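Local coordinates for DNA processing protein DprA (Streptococcus pneumoniae, PDB 3UQZ) that binds single-stranded DNA cooperatively, shields it from nucleases and helps load the RecA recombinase onto it during natural transformation, at residues Glu7-Lys12 and Lys66-Phe71. Sequence-based numbering, arbitrary orientation.
Sequences EIYKLK and KEFQKF
Y9 on helix 5-13 and F68 on helix 61-69 bring the two backbones to 7.3 Å between their CA atoms, and Y9 together with E67 and F68 makes the whole contact. The tyrosine extends across to helix 61-69 because its CG is turned away from the backbone N (chi1 -171°), while the phenylalanine comes back alongside it in the opposite direction. Their rings meet obliquely, planes 33° apart and centroids 5.7 Å from each other. F68 CD1 lies 3.6 Å from Y9 CB, and Y9 CD2 lies 3.7 Å from F68 CB. Beyond the rings, Y9 OH donates a hydrogen bond of 2.6 Å to E67 OE2, meeting the anti side of the carboxylate 20° out of its plane. The extended glutamate crosses the tyrosine, its carboxylate nearly perpendicular to the ring. K13 forms a salt bridge to the same OE2, so that oxygen holds both a phenol and an ammonium group of the first helix. F96 meets the Y9 ring edge-to-face, and F68 touches S73. Y9, E67 and F68 thus join the first helix of the N-terminal SAM-like helical domain to the helix leading into the Rossmann-like fold, beside strands 73-75 and 94-99.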
loop_
_atom_site.group_PDB
_atom_site.type_symbol
_atom_site.label_atom_id
_atom_site.label_comp_id
_atom_site.label_asym_id
_atom_site.label_seq_id
_atom_site.Cartn_x
_atom_site.Cartn_y
_atom_site.Cartn_z
ATOM N N GLU A 7 -8.746 0.734 47.209
ATOM C CA GLU A 7 -9.956 1.548 47.154
ATOM C C GLU A 7 -10.411 1.760 45.727
ATOM O O GLU A 7 -11.616 1.681 45.469
ATOM C CB GLU A 7 -9.800 2.863 47.920
ATOM C CG GLU A 7 -9.675 2.685 49.425
ATOM C CD GLU A 7 -10.914 2.214 50.161
ATOM O OE1 GLU A 7 -12.030 2.311 49.599
ATOM O OE2 GLU A 7 -10.763 1.756 51.317
ATOM N N ILE A 8 -9.449 1.934 44.787
ATOM C CA ILE A 8 -9.730 2.057 43.352
ATOM C C ILE A 8 -10.495 0.794 42.901
ATOM O O ILE A 8 -11.569 0.914 42.306
ATOM C CB ILE A 8 -8.435 2.314 42.526
ATOM C CG1 ILE A 8 -7.892 3.752 42.768
ATOM C CG2 ILE A 8 -8.688 2.077 41.052
ATOM C CD1 ILE A 8 -6.436 4.024 42.313
ATOM N N TYR A 9 -9.982 -0.400 43.267
ATOM C CA TYR A 9 -10.623 -1.687 42.984
ATOM C C TYR A 9 -12.005 -1.752 43.627
ATOM O O TYR A 9 -12.961 -2.151 42.955
ATOM C CB TYR A 9 -9.744 -2.859 43.459
ATOM C CG TYR A 9 -10.235 -4.220 43.009
ATOM C CD1 TYR A 9 -10.471 -4.487 41.662
ATOM C CD2 TYR A 9 -10.439 -5.250 43.926
ATOM C CE1 TYR A 9 -10.925 -5.737 41.242
ATOM C CE2 TYR A 9 -10.885 -6.507 43.514
ATOM C CZ TYR A 9 -11.126 -6.743 42.170
ATOM O OH TYR A 9 -11.564 -7.974 41.752
ATOM N N LYS A 10 -12.116 -1.320 44.915
ATOM C CA LYS A 10 -13.380 -1.280 45.657
ATOM C C LYS A 10 -14.424 -0.364 44.974
ATOM O O LYS A 10 -15.609 -0.705 44.976
ATOM C CB LYS A 10 -13.149 -0.904 47.127
ATOM C CG LYS A 10 -14.310 -1.260 48.044
ATOM C CD LYS A 10 -13.995 -0.954 49.494
ATOM C CE LYS A 10 -15.214 -1.114 50.369
ATOM N NZ LYS A 10 -14.945 -0.669 51.752
ATOM N N LEU A 11 -13.979 0.759 44.350
ATOM C CA LEU A 11 -14.858 1.683 43.608
ATOM C C LEU A 11 -15.392 1.035 42.324
ATOM O O LEU A 11 -16.556 1.221 41.986
ATOM C CB LEU A 11 -14.158 3.023 43.294
ATOM C CG LEU A 11 -13.795 3.932 44.481
ATOM C CD1 LEU A 11 -13.001 5.120 44.020
ATOM C CD2 LEU A 11 -15.024 4.427 45.204
ATOM N N LYS A 12 -14.546 0.250 41.628
ATOM C CA LYS A 12 -14.918 -0.503 40.424
ATOM C C LYS A 12 -15.974 -1.554 40.806
ATOM O O LYS A 12 -16.970 -1.706 40.101
ATOM C CB LYS A 12 -13.686 -1.193 39.800
ATOM C CG LYS A 12 -13.065 -0.406 38.653
ATOM C CD LYS A 12 -11.877 -1.092 38.002
ATOM C CE LYS A 12 -11.690 -0.571 36.597
ATOM N NZ LYS A 12 -10.324 -0.817 36.098
ATOM N N LYS A 66 -8.689 -10.245 49.949
ATOM C CA LYS A 66 -8.100 -11.524 49.559
ATOM C C LYS A 66 -8.061 -11.604 48.015
ATOM O O LYS A 66 -7.032 -11.972 47.450
ATOM C CB LYS A 66 -8.912 -12.682 50.166
ATOM C CG LYS A 66 -8.207 -14.025 50.122
ATOM C CD LYS A 66 -9.149 -15.109 50.585
ATOM C CE LYS A 66 -8.833 -16.438 49.945
ATOM N NZ LYS A 66 -9.821 -17.483 50.321
ATOM N N GLU A 67 -9.181 -11.228 47.359
ATOM C CA GLU A 67 -9.386 -11.194 45.910
ATOM C C GLU A 67 -8.386 -10.216 45.237
ATOM O O GLU A 67 -7.666 -10.612 44.310
ATOM C CB GLU A 67 -10.834 -10.766 45.634
ATOM C CG GLU A 67 -11.354 -11.109 44.256
ATOM C CD GLU A 67 -12.753 -10.592 43.999
ATOM O OE1 GLU A 67 -13.679 -10.968 44.755
ATOM O OE2 GLU A 67 -12.925 -9.807 43.040
ATOM N N PHE A 68 -8.326 -8.952 45.738
ATOM C CA PHE A 68 -7.433 -7.899 45.258
ATOM C C PHE A 68 -5.946 -8.283 45.348
ATOM O O PHE A 68 -5.160 -7.899 44.474
ATOM C CB PHE A 68 -7.703 -6.584 46.018
ATOM C CG PHE A 68 -6.741 -5.458 45.723
ATOM C CD1 PHE A 68 -6.818 -4.747 44.528
ATOM C CD2 PHE A 68 -5.754 -5.108 46.639
ATOM C CE1 PHE A 68 -5.925 -3.707 44.255
ATOM C CE2 PHE A 68 -4.857 -4.073 46.365
ATOM C CZ PHE A 68 -4.944 -3.384 45.173
ATOM N N GLN A 69 -5.562 -9.011 46.410
ATOM C CA GLN A 69 -4.170 -9.392 46.653
ATOM C C GLN A 69 -3.678 -10.664 45.945
ATOM O O GLN A 69 -2.464 -10.895 45.911
ATOM C CB GLN A 69 -3.857 -9.390 48.158
ATOM C CG GLN A 69 -3.769 -7.975 48.732
ATOM C CD GLN A 69 -3.647 -7.937 50.228
ATOM O OE1 GLN A 69 -4.241 -8.741 50.953
ATOM N NE2 GLN A 69 -2.918 -6.952 50.730
ATOM N N LYS A 70 -4.603 -11.450 45.330
ATOM C CA LYS A 70 -4.275 -12.687 44.597
ATOM C C LYS A 70 -3.193 -12.463 43.531
ATOM O O LYS A 70 -2.283 -13.274 43.420
ATOM C CB LYS A 70 -5.530 -13.335 43.985
ATOM C CG LYS A 70 -5.313 -14.788 43.614
ATOM C CD LYS A 70 -6.359 -15.331 42.667
ATOM C CE LYS A 70 -6.287 -16.838 42.635
ATOM N NZ LYS A 70 -7.307 -17.425 41.736
ATOM N N PHE A 71 -3.283 -11.357 42.777
ATOM C CA PHE A 71 -2.293 -10.966 41.773
ATOM C C PHE A 71 -1.856 -9.530 42.069
ATOM O O PHE A 71 -2.715 -8.712 42.440
ATOM C CB PHE A 71 -2.856 -11.073 40.334
ATOM C CG PHE A 71 -3.205 -12.475 39.896
ATOM C CD1 PHE A 71 -2.207 -13.388 39.562
ATOM C CD2 PHE A 71 -4.528 -12.893 39.829
ATOM C CE1 PHE A 71 -2.532 -14.692 39.178
ATOM C CE2 PHE A 71 -4.849 -14.193 39.431
ATOM C CZ PHE A 71 -3.850 -15.078 39.095
#